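Local coordinates for protein B-agarase (Agarivorans gilvus, PDB 5Z6P) that is a glycoside hydrolase family 50 beta-agarase, which probably cleaves the beta-galactosidic linkages of agarose, at residues D117-I127 / A171-D181; D105-I113 / L683-E691. All coordinates share one frame; numbering follows the deposited sequence.

The two contacts illustrate how a beta domain is held together and how it is joined to the rest of an enzyme. Interaction 1 lies within the agarase CBM-like domain and pairs strands 122-129 and 168-174. Interaction 2 ties strand 109-117 of the same domain to the 683-691 segment, which leads into helix 689-704, with 569 residues between the two segments. The contact centres are about 21 Å apart, yet they meet directly: strands 109-117 and 122-129 are antiparallel neighbours, and Arg125 O lies 2.8 Å from Ile113 N, a probable hydrogen bond. Cys126 SG also packs 3.7 Å from Gln110 NE2. Interaction 1 falls within the span of chain that interaction 2 brings together.

Interaction 1 of 2, residues D117-I127 / A171-D181; sequences DHQGQMHSRCI and ATWMWGALNID
His123, Arg125 and Trp173 meet on one side of the strand pair, with hydrogen bonds running from His123 to Arg125 to Ala171. With CG anti to the backbone N (chi1 177°), His123 ND1 donates to Ala177 O at 3.3 Å, in the carbonyl plane on a lone pair; a second, weak bond runs to Leu178 O. At the other end of the ring His123 NE2 accepts from Arg125 NE, 2.9 Å away and in the guanidinium plane, so the imidazole is gripped on both nitrogens and its rotation is fixed. Arg125 extends from CG to NE and uses NH1 to reach Ala171 O at 2.9 Å, while NH2 is bonded to Cys151 O. Its guanidinium stands nearly upright to the indole of Trp173, the planes 80° apart, and Trp173 CB lies over one guanidinium face. His123 CE1 comes in at the indole edge, 3.2 Å from Trp173 CD1, with the two ring planes oblique at 48°.

The backbones explain this gathering: strands 122-127 and 172-174 pair antiparallel, Cys126 with Thr172 as a hydrogen-bonded pair and Arg125 with Trp173 as a non-hydrogen-bonded one. Met174 N and Trp175 N both donate to Ser124 O, a classic beta bulge that shifts the register by one residue and brings Arg125 and Trp173 out on the same face. Cys126 lies on the other face, its SG against Met174 CG at 3.7 Å. At the end of strand 109-117, Asp117 OD2 takes Asp181 N through the anti lone pair, and OD1 receives Gly120 N in an Asx motif, consistent with holding the type I turn.

Strand 122-129 is flanked by 168-174 and, on its other edge, by 109-117, while Val139 of strand 135-140 packs against His123, Arg125 and Ala171.

Interaction 2 of 2, residues D105-I113 / L683-E691; sequences DEHSTQMFI and LVTACSQQE
Glu106 and His107 both meet Glu691 OE2, the first through a water that donates to Glu106 O and OE2, the second by its CA and CB, while His107 NE2 is bonded to Asp198 O.

Ser108 meets the carboxylate of Glu691 with two groups. Its backbone N reaches Glu691 OE2 at 3.0 Å, nearly straight and on the syn lone pair, and Ser108 OG donates to Glu691 OE1 at a very short 2.5 Å, a length to be read with caution. An extended Glu691 chain, with CG anti to the backbone N (chi1 -170°), carries the carboxylate out from the first turn of the helix to this meeting. OE1 is shared with Cys687 N, which approaches on its anti side. A second water donates to both Ser108 OG and Thr685 O, and Asn128 ND2 binds Ser108 OG and Thr685 OG1.

Two residues on, Gln110 reaches across fully extended and crosses the Thr685 side chain at about a right angle; Thr685 OG1 lies 3.5 Å from Gln110 CG. The amide is held at both ends: OE1 accepts from Thr685 N at 3.0 Å, the donor standing well above the carbonyl plane, while NE2 gives an almost straight bond of 3.0 Å to Leu683 O, which lies in the amide plane. Phe112 CZ lies 4.4 Å from Leu683 O, which sits at the ring edge.

Chemically the joint is polar though buried. One glutamine amide bonds to the backbone both ways, though neither carbonyl is met on a lone pair. Ser688, the N-cap of helix 689-704, accepts from Glu691 N through its OG, and the Glu691 carboxylate is surrounded by three protein donors and a water that would be expected to stabilise its negative charge at the domain interface.

Interaction 1 of 2, residues D117-I127 / A171-D181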
ATOM      1  N   ASP A 117       9.086  18.989  14.121  1.00 33.49           N
ATOM      2  CA  ASP A 117       9.084  20.077  15.093  1.00 36.89           C
ATOM      3  C   ASP A 117       9.753  19.639  16.397  1.00 33.24           C
ATOM      4  O   ASP A 117      10.092  18.475  16.560  1.00 33.18           O
ATOM      5  CB  ASP A 117       7.658  20.614  15.335  1.00 37.24           C
ATOM      6  CG  ASP A 117       6.753  19.654  16.113  1.00 36.54           C
ATOM      7  OD1 ASP A 117       7.209  18.614  16.633  1.00 37.82           O
ATOM      8  OD2 ASP A 117       5.548  19.970  16.207  1.00 37.61           O
ATOM      9  N   HIS A 118       9.943  20.584  17.309  1.00 38.57           N
ATOM     10  CA  HIS A 118      10.592  20.317  18.589  1.00 40.72           C
ATOM     11  C   HIS A 118       9.902  19.230  19.402  1.00 41.77           C
ATOM     12  O   HIS A 118      10.542  18.546  20.188  1.00 45.81           O
ATOM     13  CB  HIS A 118      10.662  21.596  19.425  1.00 44.57           C
ATOM     14  CG  HIS A 118      11.458  21.447  20.684  1.00 58.30           C
ATOM     15  ND1 HIS A 118      10.943  20.879  21.829  1.00 63.52           N
ATOM     16  CD2 HIS A 118      12.738  21.782  20.975  1.00 57.44           C
ATOM     17  CE1 HIS A 118      11.869  20.874  22.772  1.00 59.28           C
ATOM     18  NE2 HIS A 118      12.967  21.416  22.279  1.00 57.25           N
ATOM     19  N   GLN A 119       8.595  19.078  19.225  1.00 43.62           N
ATOM     20  CA  GLN A 119       7.853  18.072  19.977  1.00 43.42           C
ATOM     21  C   GLN A 119       8.202  16.681  19.478  1.00 40.85           C
ATOM     22  O   GLN A 119       8.188  15.712  20.230  1.00 39.74           O
ATOM     23  CB  GLN A 119       6.344  18.313  19.868  1.00 45.48           C
ATOM     24  CG  GLN A 119       5.882  19.658  20.409  1.00 50.50           C
ATOM     25  CD  GLN A 119       6.077  19.791  21.910  1.00 62.01           C
ATOM     26  OE1 GLN A 119       5.848  18.845  22.669  1.00 59.74           O
ATOM     27  NE2 GLN A 119       6.500  20.974  22.346  1.00 62.40           N
ATOM     28  N   GLY A 120       8.519  16.588  18.196  1.00 40.24           N
ATOM     29  CA  GLY A 120       8.861  15.314  17.610  1.00 40.65           C
ATOM     30  C   GLY A 120       7.974  14.907  16.450  1.00 37.63           C
ATOM     31  O   GLY A 120       8.385  14.099  15.627  1.00 37.08           O
ATOM     32  N   GLN A 121       6.765  15.461  16.370  1.00 35.87           N
ATOM     33  CA  GLN A 121       5.865  15.085  15.289  1.00 35.68           C
ATOM     34  C   GLN A 121       6.376  15.592  13.952  1.00 35.90           C
ATOM     35  O   GLN A 121       7.179  16.528  13.882  1.00 31.90           O
ATOM     36  CB  GLN A 121       4.445  15.586  15.540  1.00 39.18           C
ATOM     37  CG  GLN A 121       4.292  17.066  15.612  1.00 39.03           C
ATOM     38  CD  GLN A 121       3.362  17.449  16.733  1.00 47.56           C
ATOM     39  OE1 GLN A 121       3.247  16.720  17.718  1.00 50.32           O
ATOM     40  NE2 GLN A 121       2.686  18.586  16.593  1.00 49.34           N
ATOM     41  N   MET A 122       5.889  14.957  12.895  1.00 32.76           N
ATOM     42  CA  MET A 122       6.511  15.043  11.590  1.00 26.80           C
ATOM     43  C   MET A 122       5.513  15.330  10.500  1.00 26.59           C
ATOM     44  O   MET A 122       4.535  14.622  10.337  1.00 30.49           O
ATOM     45  CB  MET A 122       7.240  13.741  11.280  1.00 25.19           C
ATOM     46  CG  MET A 122       7.681  13.594   9.844  1.00 26.22           C
ATOM     47  SD  MET A 122       8.174  11.907   9.499  1.00 30.27           S
ATOM     48  CE  MET A 122       6.599  11.054   9.414  1.00 24.71           C
ATOM     49  N   HIS A 123       5.768  16.382   9.744  1.00 27.24           N
ATOM     50  CA  HIS A 123       5.007  16.632   8.546  1.00 21.00           C
ATOM     51  C   HIS A 123       5.748  16.019   7.355  1.00 23.59           C
ATOM     52  O   HIS A 123       6.814  16.491   6.974  1.00 22.44           O
ATOM     53  CB  HIS A 123       4.807  18.128   8.367  1.00 24.87           C
ATOM     54  CG  HIS A 123       4.087  18.496   7.113  1.00 22.36           C
ATOM     55  ND1 HIS A 123       2.719  18.608   7.049  1.00 26.81           N
ATOM     56  CD2 HIS A 123       4.547  18.772   5.872  1.00 22.23           C
ATOM     57  CE1 HIS A 123       2.365  18.947   5.823  1.00 27.95           C
ATOM     58  NE2 HIS A 123       3.455  19.049   5.089  1.00 23.32           N
ATOM     59  N   SER A 124       5.195  14.969   6.762  1.00 22.78           N
ATOM     60  CA  SER A 124       5.888  14.303   5.660  1.00 21.11           C
ATOM     61  C   SER A 124       5.138  14.368   4.327  1.00 21.91           C
ATOM     62  O   SER A 124       4.013  13.883   4.212  1.00 21.98           O
ATOM     63  CB  SER A 124       6.153  12.842   6.023  1.00 21.57           C
ATOM     64  OG  SER A 124       6.932  12.224   5.030  1.00 20.71           O
ATOM     65  N   ARG A 125       5.781  14.971   3.327  1.00 18.98           N
ATOM     66  CA  ARG A 125       5.281  14.997   1.959  1.00 18.74           C
ATOM     67  C   ARG A 125       6.296  14.382   0.989  1.00 21.16           C
ATOM     68  O   ARG A 125       7.444  14.157   1.360  1.00 17.65           O
ATOM     69  CB  ARG A 125       4.978  16.423   1.523  1.00 17.87           C
ATOM     70  CG  ARG A 125       4.015  17.166   2.420  1.00 17.27           C
ATOM     71  CD  ARG A 125       3.236  18.165   1.605  1.00 17.56           C
ATOM     72  NE  ARG A 125       2.372  19.010   2.423  1.00 21.65           N
ATOM     73  CZ  ARG A 125       1.196  19.483   2.016  1.00 21.42           C
ATOM     74  NH1 ARG A 125       0.752  19.185   0.806  1.00 17.23           N
ATOM     75  NH2 ARG A 125       0.474  20.249   2.818  1.00 20.59           N
ATOM     76  N   CYS A 126       5.889  14.115  -0.250  1.00 18.72           N
ATOM     77  CA  CYS A 126       6.887  13.756  -1.256  1.00 19.43           C
ATOM     78  C   CYS A 126       6.651  14.437  -2.598  1.00 18.93           C
ATOM     79  O   CYS A 126       5.569  14.988  -2.875  1.00 21.25           O
ATOM     80  CB  CYS A 126       6.973  12.229  -1.445  1.00 20.84           C
ATOM     81  SG  CYS A 126       5.637  11.430  -2.306  1.00 29.47           S
ATOM     82  N   ILE A 127       7.698  14.417  -3.407  1.00 16.20           N
ATOM     83  CA  ILE A 127       7.667  14.959  -4.745  1.00 16.97           C
ATOM     84  C   ILE A 127       8.290  13.985  -5.737  1.00 16.81           C
ATOM     85  O   ILE A 127       9.148  13.181  -5.369  1.00 16.82           O
ATOM     86  CB  ILE A 127       8.417  16.289  -4.808  1.00 21.29           C
ATOM     87  CG1 ILE A 127       9.860  16.107  -4.335  1.00 19.23           C
ATOM     88  CG2 ILE A 127       7.724  17.336  -3.947  1.00 16.64           C
ATOM     89  CD1 ILE A 127      10.691  17.351  -4.514  1.00 18.19           C
ATOM     90  N   ALA A 171       3.968  19.646  -3.147  1.00 18.51           N
ATOM     91  CA  ALA A 171       4.306  18.326  -2.626  1.00 19.23           C
ATOM     92  C   ALA A 171       3.073  17.599  -2.103  1.00 19.03           C
ATOM     93  O   ALA A 171       2.176  18.212  -1.559  1.00 18.13           O
ATOM     94  CB  ALA A 171       5.364  18.448  -1.514  1.00 18.29           C
ATOM     95  N   THR A 172       3.040  16.284  -2.279  1.00 21.59           N
ATOM     96  CA  THR A 172       1.901  15.476  -1.858  1.00 20.93           C
ATOM     97  C   THR A 172       2.018  15.062  -0.404  1.00 20.40           C
ATOM     98  O   THR A 172       2.998  14.427  -0.033  1.00 21.35           O
ATOM     99  CB  THR A 172       1.781  14.199  -2.704  1.00 20.47           C
ATOM    100  OG1 THR A 172       1.662  14.540  -4.082  1.00 19.04           O
ATOM    101  CG2 THR A 172       0.581  13.384  -2.273  1.00 17.89           C
ATOM    102  N   TRP A 173       1.013  15.379   0.412  1.00 18.82           N
ATOM    103  CA  TRP A 173       1.037  14.975   1.802  1.00 17.89           C
ATOM    104  C   TRP A 173       0.916  13.451   1.958  1.00 20.59           C
ATOM    105  O   TRP A 173      -0.023  12.841   1.449  1.00 20.77           O
ATOM    106  CB  TRP A 173      -0.067  15.661   2.589  1.00 19.67           C
ATOM    107  CG  TRP A 173       0.173  15.514   4.034  1.00 24.37           C
ATOM    108  CD1 TRP A 173       1.083  16.193   4.780  1.00 25.00           C
ATOM    109  CD2 TRP A 173      -0.459  14.593   4.914  1.00 27.40           C
ATOM    110  NE1 TRP A 173       1.042  15.770   6.077  1.00 24.98           N
ATOM    111  CE2 TRP A 173       0.097  14.785   6.186  1.00 25.74           C
ATOM    112  CE3 TRP A 173      -1.457  13.631   4.755  1.00 33.97           C
ATOM    113  CZ2 TRP A 173      -0.304  14.062   7.291  1.00 32.43           C
ATOM    114  CZ3 TRP A 173      -1.857  12.904   5.857  1.00 36.65           C
ATOM    115  CH2 TRP A 173      -1.282  13.126   7.109  1.00 38.78           C
ATOM    116  N   MET A 174       1.862  12.854   2.679  1.00 20.30           N
ATOM    117  CA  MET A 174       1.985  11.394   2.757  1.00 19.36           C
ATOM    118  C   MET A 174       1.756  10.797   4.144  1.00 23.42           C
ATOM    119  O   MET A 174       0.982   9.859   4.289  1.00 28.20           O
ATOM    120  CB  MET A 174       3.376  10.942   2.290  1.00 20.81           C
ATOM    121  CG  MET A 174       3.735  11.295   0.858  1.00 20.87           C
ATOM    122  SD  MET A 174       2.648  10.503  -0.317  1.00 20.53           S
ATOM    123  CE  MET A 174       3.195   8.805  -0.300  1.00 17.29           C
ATOM    124  N   TRP A 175       2.476  11.303   5.142  1.00 23.46           N
ATOM    125  CA  TRP A 175       2.505  10.699   6.478  1.00 25.58           C
ATOM    126  C   TRP A 175       2.641  11.758   7.545  1.00 25.58           C
ATOM    127  O   TRP A 175       3.069  12.870   7.271  1.00 20.89           O
ATOM    128  CB  TRP A 175       3.677   9.715   6.655  1.00 26.06           C
ATOM    129  CG  TRP A 175       3.944   8.773   5.529  1.00 29.11           C
ATOM    130  CD1 TRP A 175       4.860   8.930   4.532  1.00 28.88           C
ATOM    131  CD2 TRP A 175       3.321   7.505   5.303  1.00 35.04           C
ATOM    132  NE1 TRP A 175       4.831   7.851   3.682  1.00 27.09           N
ATOM    133  CE2 TRP A 175       3.894   6.958   4.136  1.00 34.35           C
ATOM    134  CE3 TRP A 175       2.335   6.774   5.975  1.00 38.90           C
ATOM    135  CZ2 TRP A 175       3.510   5.724   3.620  1.00 33.64           C
ATOM    136  CZ3 TRP A 175       1.955   5.544   5.461  1.00 39.47           C
ATOM    137  CH2 TRP A 175       2.544   5.032   4.295  1.00 34.05           C
ATOM    138  N   GLY A 176       2.318  11.376   8.777  1.00 31.38           N
ATOM    139  CA  GLY A 176       2.563  12.211   9.934  1.00 27.10           C
ATOM    140  C   GLY A 176       1.398  13.128  10.236  1.00 29.92           C
ATOM    141  O   GLY A 176       0.244  12.767  10.039  1.00 34.02           O
ATOM    142  N   ALA A 177       1.713  14.318  10.725  1.00 27.83           N
ATOM    143  CA  ALA A 177       0.705  15.287  11.096  1.00 31.75           C
ATOM    144  C   ALA A 177       0.653  16.391  10.060  1.00 32.20           C
ATOM    145  O   ALA A 177       1.687  16.872   9.608  1.00 30.89           O
ATOM    146  CB  ALA A 177       0.998  15.859  12.462  1.00 29.79           C
ATOM    147  N   LEU A 178      -0.553  16.802   9.691  1.00 30.28           N
ATOM    148  CA  LEU A 178      -0.710  17.844   8.700  1.00 28.50           C
ATOM    149  C   LEU A 178      -0.269  19.189   9.247  1.00 27.91           C
ATOM    150  O   LEU A 178       0.363  19.984   8.556  1.00 28.46           O
ATOM    151  CB  LEU A 178      -2.160  17.919   8.244  1.00 32.04           C
ATOM    152  CG  LEU A 178      -2.424  18.812   7.045  1.00 28.88           C
ATOM    153  CD1 LEU A 178      -1.927  18.123   5.799  1.00 25.94           C
ATOM    154  CD2 LEU A 178      -3.909  19.121   6.941  1.00 35.54           C
ATOM    155  N   ASN A 179      -0.635  19.449  10.491  1.00 31.89           N
ATOM    156  CA  ASN A 179      -0.294  20.709  11.125  1.00 32.35           C
ATOM    157  C   ASN A 179       0.614  20.478  12.317  1.00 30.65           C
ATOM    158  O   ASN A 179       0.233  19.817  13.274  1.00 32.53           O
ATOM    159  CB  ASN A 179      -1.556  21.460  11.545  1.00 34.90           C
ATOM    160  CG  ASN A 179      -2.394  21.883  10.360  1.00 36.35           C
ATOM    161  OD1 ASN A 179      -2.036  22.805   9.628  1.00 40.03           O
ATOM    162  ND2 ASN A 179      -3.516  21.211  10.163  1.00 34.88           N
ATOM    163  N   ILE A 180       1.830  21.002  12.230  1.00 31.02           N
ATOM    164  CA  ILE A 180       2.829  20.804  13.273  1.00 33.95           C
ATOM    165  C   ILE A 180       3.098  22.123  13.976  1.00 32.11           C
ATOM    166  O   ILE A 180       2.630  23.173  13.539  1.00 32.04           O
ATOM    167  CB  ILE A 180       4.160  20.237  12.707  1.00 32.29           C
ATOM    168  CG1 ILE A 180       4.765  21.206  11.693  1.00 30.91           C
ATOM    169  CG2 ILE A 180       3.950  18.864  12.092  1.00 29.96           C
ATOM    170  CD1 ILE A 180       6.051  20.719  11.067  1.00 32.82           C
ATOM    171  N   ASP A 181       3.851  22.076  15.065  1.00 34.34           N
ATOM    172  CA  ASP A 181       4.195  23.297  15.779  1.00 36.07           C
ATOM    173  C   ASP A 181       5.214  24.123  14.996  1.00 33.20           C
ATOM    174  O   ASP A 181       6.417  23.906  15.099  1.00 37.77           O
ATOM    175  CB  ASP A 181       4.727  22.970  17.171  1.00 37.64           C
ATOM    176  CG  ASP A 181       5.072  24.211  17.966  1.00 37.11           C
ATOM    177  OD1 ASP A 181       4.717  25.329  17.526  1.00 35.90           O
ATOM    178  OD2 ASP A 181       5.700  24.066  19.035  1.00 42.00           O
TER

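Interaction 2 of 2, residues D105-I113 / L683-E691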
ATOM      1  N   ASP A 105      19.601  12.311 -13.991  1.00 21.85           N
ATOM      2  CA  ASP A 105      19.494  10.930 -14.461  1.00 18.53           C
ATOM      3  C   ASP A 105      18.510  10.813 -15.620  1.00 18.11           C
ATOM      4  O   ASP A 105      17.779  11.747 -15.898  1.00 20.54           O
ATOM      5  CB  ASP A 105      19.050  10.016 -13.322  1.00 17.30           C
ATOM      6  CG  ASP A 105      19.861  10.226 -12.073  1.00 19.16           C
ATOM      7  OD1 ASP A 105      20.950   9.645 -11.989  1.00 21.25           O
ATOM      8  OD2 ASP A 105      19.416  10.977 -11.182  1.00 21.62           O
ATOM      9  N   GLU A 106      18.475   9.654 -16.269  1.00 19.50           N
ATOM     10  CA  GLU A 106      17.446   9.374 -17.265  1.00 23.01           C
ATOM     11  C   GLU A 106      16.082   9.116 -16.595  1.00 22.36           C
ATOM     12  O   GLU A 106      15.049   9.341 -17.202  1.00 21.05           O
ATOM     13  CB  GLU A 106      17.847   8.183 -18.135  1.00 23.23           C
ATOM     14  CG  GLU A 106      19.068   8.474 -19.015  1.00 26.39           C
ATOM     15  CD  GLU A 106      19.666   7.234 -19.622  1.00 31.51           C
ATOM     16  OE1 GLU A 106      20.791   7.318 -20.165  1.00 33.22           O
ATOM     17  OE2 GLU A 106      19.016   6.174 -19.553  1.00 35.23           O
ATOM     18  N   HIS A 107      16.112   8.665 -15.340  1.00 21.47           N
ATOM     19  CA  HIS A 107      14.910   8.368 -14.543  1.00 18.96           C
ATOM     20  C   HIS A 107      14.581   9.457 -13.511  1.00 20.09           C
ATOM     21  O   HIS A 107      15.441  10.250 -13.135  1.00 17.65           O
ATOM     22  CB  HIS A 107      15.097   7.037 -13.819  1.00 18.54           C
ATOM     23  CG  HIS A 107      16.341   6.994 -12.980  1.00 21.19           C
ATOM     24  ND1 HIS A 107      17.541   6.498 -13.446  1.00 21.27           N
ATOM     25  CD2 HIS A 107      16.582   7.428 -11.721  1.00 19.39           C
ATOM     26  CE1 HIS A 107      18.457   6.612 -12.502  1.00 19.56           C
ATOM     27  NE2 HIS A 107      17.901   7.175 -11.448  1.00 16.46           N
ATOM     28  N   SER A 108      13.331   9.481 -13.042  1.00 19.25           N
ATOM     29  CA  SER A 108      12.928  10.438 -12.017  1.00 18.81           C
ATOM     30  C   SER A 108      13.444  10.039 -10.640  1.00 18.35           C
ATOM     31  O   SER A 108      13.943   8.933 -10.441  1.00 20.13           O
ATOM     32  CB  SER A 108      11.397  10.582 -11.952  1.00 16.14           C
ATOM     33  OG  SER A 108      10.775   9.372 -11.545  1.00 18.48           O
ATOM     34  N   THR A 109      13.296  10.960  -9.700  1.00 20.87           N
ATOM     35  CA  THR A 109      13.538  10.718  -8.289  1.00 18.89           C
ATOM     36  C   THR A 109      12.279  10.986  -7.496  1.00 19.98           C
ATOM     37  O   THR A 109      11.662  12.057  -7.629  1.00 21.82           O
ATOM     38  CB  THR A 109      14.655  11.629  -7.732  1.00 21.92           C
ATOM     39  OG1 THR A 109      15.865  11.400  -8.450  1.00 20.08           O
ATOM     40  CG2 THR A 109      14.875  11.360  -6.259  1.00 19.92           C
ATOM     41  N   GLN A 110      11.893  10.025  -6.669  1.00 17.30           N
ATOM     42  CA  GLN A 110      10.893  10.295  -5.667  1.00 17.92           C
ATOM     43  C   GLN A 110      11.597  10.703  -4.378  1.00 18.65           C
ATOM     44  O   GLN A 110      12.331   9.922  -3.774  1.00 18.47           O
ATOM     45  CB  GLN A 110       9.990   9.087  -5.437  1.00 19.50           C
ATOM     46  CG  GLN A 110       8.951   9.296  -4.329  1.00 17.12           C
ATOM     47  CD  GLN A 110       8.078   8.077  -4.123  1.00 16.68           C
ATOM     48  OE1 GLN A 110       8.289   7.045  -4.742  1.00 16.24           O
ATOM     49  NE2 GLN A 110       7.092   8.195  -3.247  1.00 17.20           N
ATOM     50  N   MET A 111      11.370  11.940  -3.975  1.00 17.42           N
ATOM     51  CA  MET A 111      11.981  12.488  -2.789  1.00 17.86           C
ATOM     52  C   MET A 111      10.949  12.838  -1.715  1.00 19.15           C
ATOM     53  O   MET A 111       9.984  13.533  -1.984  1.00 18.74           O
ATOM     54  CB  MET A 111      12.790  13.725  -3.154  1.00 17.03           C
ATOM     55  CG  MET A 111      13.359  14.428  -1.981  1.00 17.70           C
ATOM     56  SD  MET A 111      14.213  15.930  -2.463  1.00 23.22           S
ATOM     57  CE  MET A 111      13.779  16.937  -1.122  1.00 24.98           C
ATOM     58  N   PHE A 112      11.168  12.349  -0.497  1.00 19.55           N
ATOM     59  CA  PHE A 112      10.348  12.722   0.639  1.00 20.67           C
ATOM     60  C   PHE A 112      10.941  13.923   1.365  1.00 19.35           C
ATOM     61  O   PHE A 112      12.148  14.001   1.579  1.00 22.53           O
ATOM     62  CB  PHE A 112      10.196  11.545   1.606  1.00 18.50           C
ATOM     63  CG  PHE A 112       9.236  10.502   1.131  1.00 21.17           C
ATOM     64  CD1 PHE A 112       9.593   9.623   0.132  1.00 21.35           C
ATOM     65  CD2 PHE A 112       7.976  10.397   1.687  1.00 21.62           C
ATOM     66  CE1 PHE A 112       8.709   8.662  -0.311  1.00 21.60           C
ATOM     67  CE2 PHE A 112       7.101   9.447   1.249  1.00 19.39           C
ATOM     68  CZ  PHE A 112       7.472   8.579   0.239  1.00 19.03           C
ATOM     69  N   ILE A 113      10.083  14.860   1.726  1.00 19.60           N
ATOM     70  CA  ILE A 113      10.471  15.990   2.556  1.00 18.64           C
ATOM     71  C   ILE A 113       9.783  15.812   3.885  1.00 22.64           C
ATOM     72  O   ILE A 113       8.559  15.947   3.985  1.00 21.59           O
ATOM     73  CB  ILE A 113      10.072  17.361   1.950  1.00 21.94           C
ATOM     74  CG1 ILE A 113      10.670  17.553   0.553  1.00 19.74           C
ATOM     75  CG2 ILE A 113      10.487  18.492   2.871  1.00 22.89           C
ATOM     76  CD1 ILE A 113       9.666  17.391  -0.587  1.00 21.77           C
ATOM     77  N   LEU A 683       1.978   5.683  -3.638  1.00 18.50           N
ATOM     78  CA  LEU A 683       2.999   5.439  -2.614  1.00 17.26           C
ATOM     79  C   LEU A 683       4.420   5.469  -3.193  1.00 16.45           C
ATOM     80  O   LEU A 683       5.366   5.906  -2.546  1.00 16.13           O
ATOM     81  CB  LEU A 683       2.718   4.107  -1.934  1.00 14.81           C
ATOM     82  CG  LEU A 683       1.374   4.047  -1.202  1.00 16.72           C
ATOM     83  CD1 LEU A 683       1.133   2.664  -0.595  1.00 14.73           C
ATOM     84  CD2 LEU A 683       1.316   5.113  -0.131  1.00 18.53           C
ATOM     85  N   VAL A 684       4.544   4.978  -4.416  1.00 13.63           N
ATOM     86  CA  VAL A 684       5.792   5.010  -5.158  1.00 14.74           C
ATOM     87  C   VAL A 684       5.492   5.637  -6.522  1.00 14.34           C
ATOM     88  O   VAL A 684       4.543   5.239  -7.189  1.00 14.94           O
ATOM     89  CB  VAL A 684       6.386   3.616  -5.327  1.00 13.91           C
ATOM     90  CG1 VAL A 684       7.767   3.697  -5.957  1.00 12.49           C
ATOM     91  CG2 VAL A 684       6.425   2.878  -3.974  1.00 13.82           C
ATOM     92  N   THR A 685       6.286   6.616  -6.932  1.00 14.43           N
ATOM     93  CA  THR A 685       5.875   7.474  -8.035  1.00 15.54           C
ATOM     94  C   THR A 685       6.842   7.549  -9.220  1.00 16.61           C
ATOM     95  O   THR A 685       8.051   7.380  -9.079  1.00 17.57           O
ATOM     96  CB  THR A 685       5.608   8.911  -7.531  1.00 14.84           C
ATOM     97  OG1 THR A 685       6.832   9.520  -7.112  1.00 20.33           O
ATOM     98  CG2 THR A 685       4.656   8.896  -6.370  1.00 16.85           C
ATOM     99  N   ALA A 686       6.264   7.798 -10.393  1.00 14.50           N
ATOM    100  CA  ALA A 686       6.982   7.948 -11.652  1.00 14.69           C
ATOM    101  C   ALA A 686       6.656   9.324 -12.243  1.00 17.20           C
ATOM    102  O   ALA A 686       5.705   9.957 -11.804  1.00 14.07           O
ATOM    103  CB  ALA A 686       6.595   6.848 -12.613  1.00 15.56           C
ATOM    104  N   CYS A 687       7.418   9.778 -13.241  1.00 17.45           N
ATOM    105  CA  CYS A 687       7.187  11.104 -13.806  1.00 20.22           C
ATOM    106  C   CYS A 687       6.173  11.063 -14.943  1.00 20.39           C
ATOM    107  O   CYS A 687       5.673  12.092 -15.372  1.00 22.74           O
ATOM    108  CB  CYS A 687       8.495  11.736 -14.311  1.00 22.04           C
ATOM    109  SG  CYS A 687       9.224  10.904 -15.707  1.00 22.49           S
ATOM    110  N   SER A 688       5.850   9.874 -15.414  1.00 20.39           N
ATOM    111  CA  SER A 688       5.012   9.754 -16.594  1.00 17.60           C
ATOM    112  C   SER A 688       4.435   8.356 -16.668  1.00 17.42           C
ATOM    113  O   SER A 688       4.945   7.461 -16.006  1.00 13.56           O
ATOM    114  CB  SER A 688       5.835  10.018 -17.840  1.00 17.15           C
ATOM    115  OG  SER A 688       6.661   8.894 -18.075  1.00 17.16           O
ATOM    116  N   GLN A 689       3.415   8.166 -17.506  1.00 17.54           N
ATOM    117  CA  GLN A 689       2.868   6.836 -17.766  1.00 15.65           C
ATOM    118  C   GLN A 689       3.943   5.888 -18.286  1.00 17.05           C
ATOM    119  O   GLN A 689       3.974   4.714 -17.938  1.00 14.70           O
ATOM    120  CB  GLN A 689       1.705   6.896 -18.761  1.00 16.74           C
ATOM    121  CG  GLN A 689       0.436   7.591 -18.222  1.00 15.03           C
ATOM    122  CD  GLN A 689       0.050   7.060 -16.850  1.00 16.68           C
ATOM    123  OE1 GLN A 689      -0.139   5.852 -16.662  1.00 16.84           O
ATOM    124  NE2 GLN A 689      -0.022   7.952 -15.880  1.00 18.05           N
ATOM    125  N   GLN A 690       4.818   6.397 -19.136  1.00 18.67           N
ATOM    126  CA  GLN A 690       5.865   5.555 -19.693  1.00 18.41           C
ATOM    127  C   GLN A 690       6.775   5.035 -18.581  1.00 16.36           C
ATOM    128  O   GLN A 690       7.149   3.870 -18.580  1.00 15.78           O
ATOM    129  CB  GLN A 690       6.679   6.312 -20.745  1.00 17.77           C
ATOM    130  CG  GLN A 690       7.698   5.457 -21.458  1.00 22.98           C
ATOM    131  CD  GLN A 690       8.633   6.265 -22.347  1.00 30.95           C
ATOM    132  OE1 GLN A 690       8.632   7.485 -22.313  1.00 31.77           O
ATOM    133  NE2 GLN A 690       9.434   5.574 -23.149  1.00 38.68           N
ATOM    134  N   GLU A 691       7.114   5.900 -17.635  1.00 16.69           N
ATOM    135  CA  GLU A 691       8.003   5.502 -16.564  1.00 18.33           C
ATOM    136  C   GLU A 691       7.329   4.537 -15.572  1.00 19.16           C
ATOM    137  O   GLU A 691       8.009   3.761 -14.909  1.00 17.63           O
ATOM    138  CB  GLU A 691       8.548   6.715 -15.827  1.00 16.09           C
ATOM    139  CG  GLU A 691       9.669   6.312 -14.858  1.00 20.31           C
ATOM    140  CD  GLU A 691      10.459   7.479 -14.301  1.00 17.58           C
ATOM    141  OE1 GLU A 691       9.889   8.340 -13.592  1.00 17.21           O
ATOM    142  OE2 GLU A 691      11.669   7.512 -14.565  1.00 19.94           O
TER
HETATM  143  O   HOH W   1      12.118   9.103 -17.025  1.00 28.28           O
HETATM  144  O   HOH W   2      11.073   7.627  -9.437  1.00 21.61           O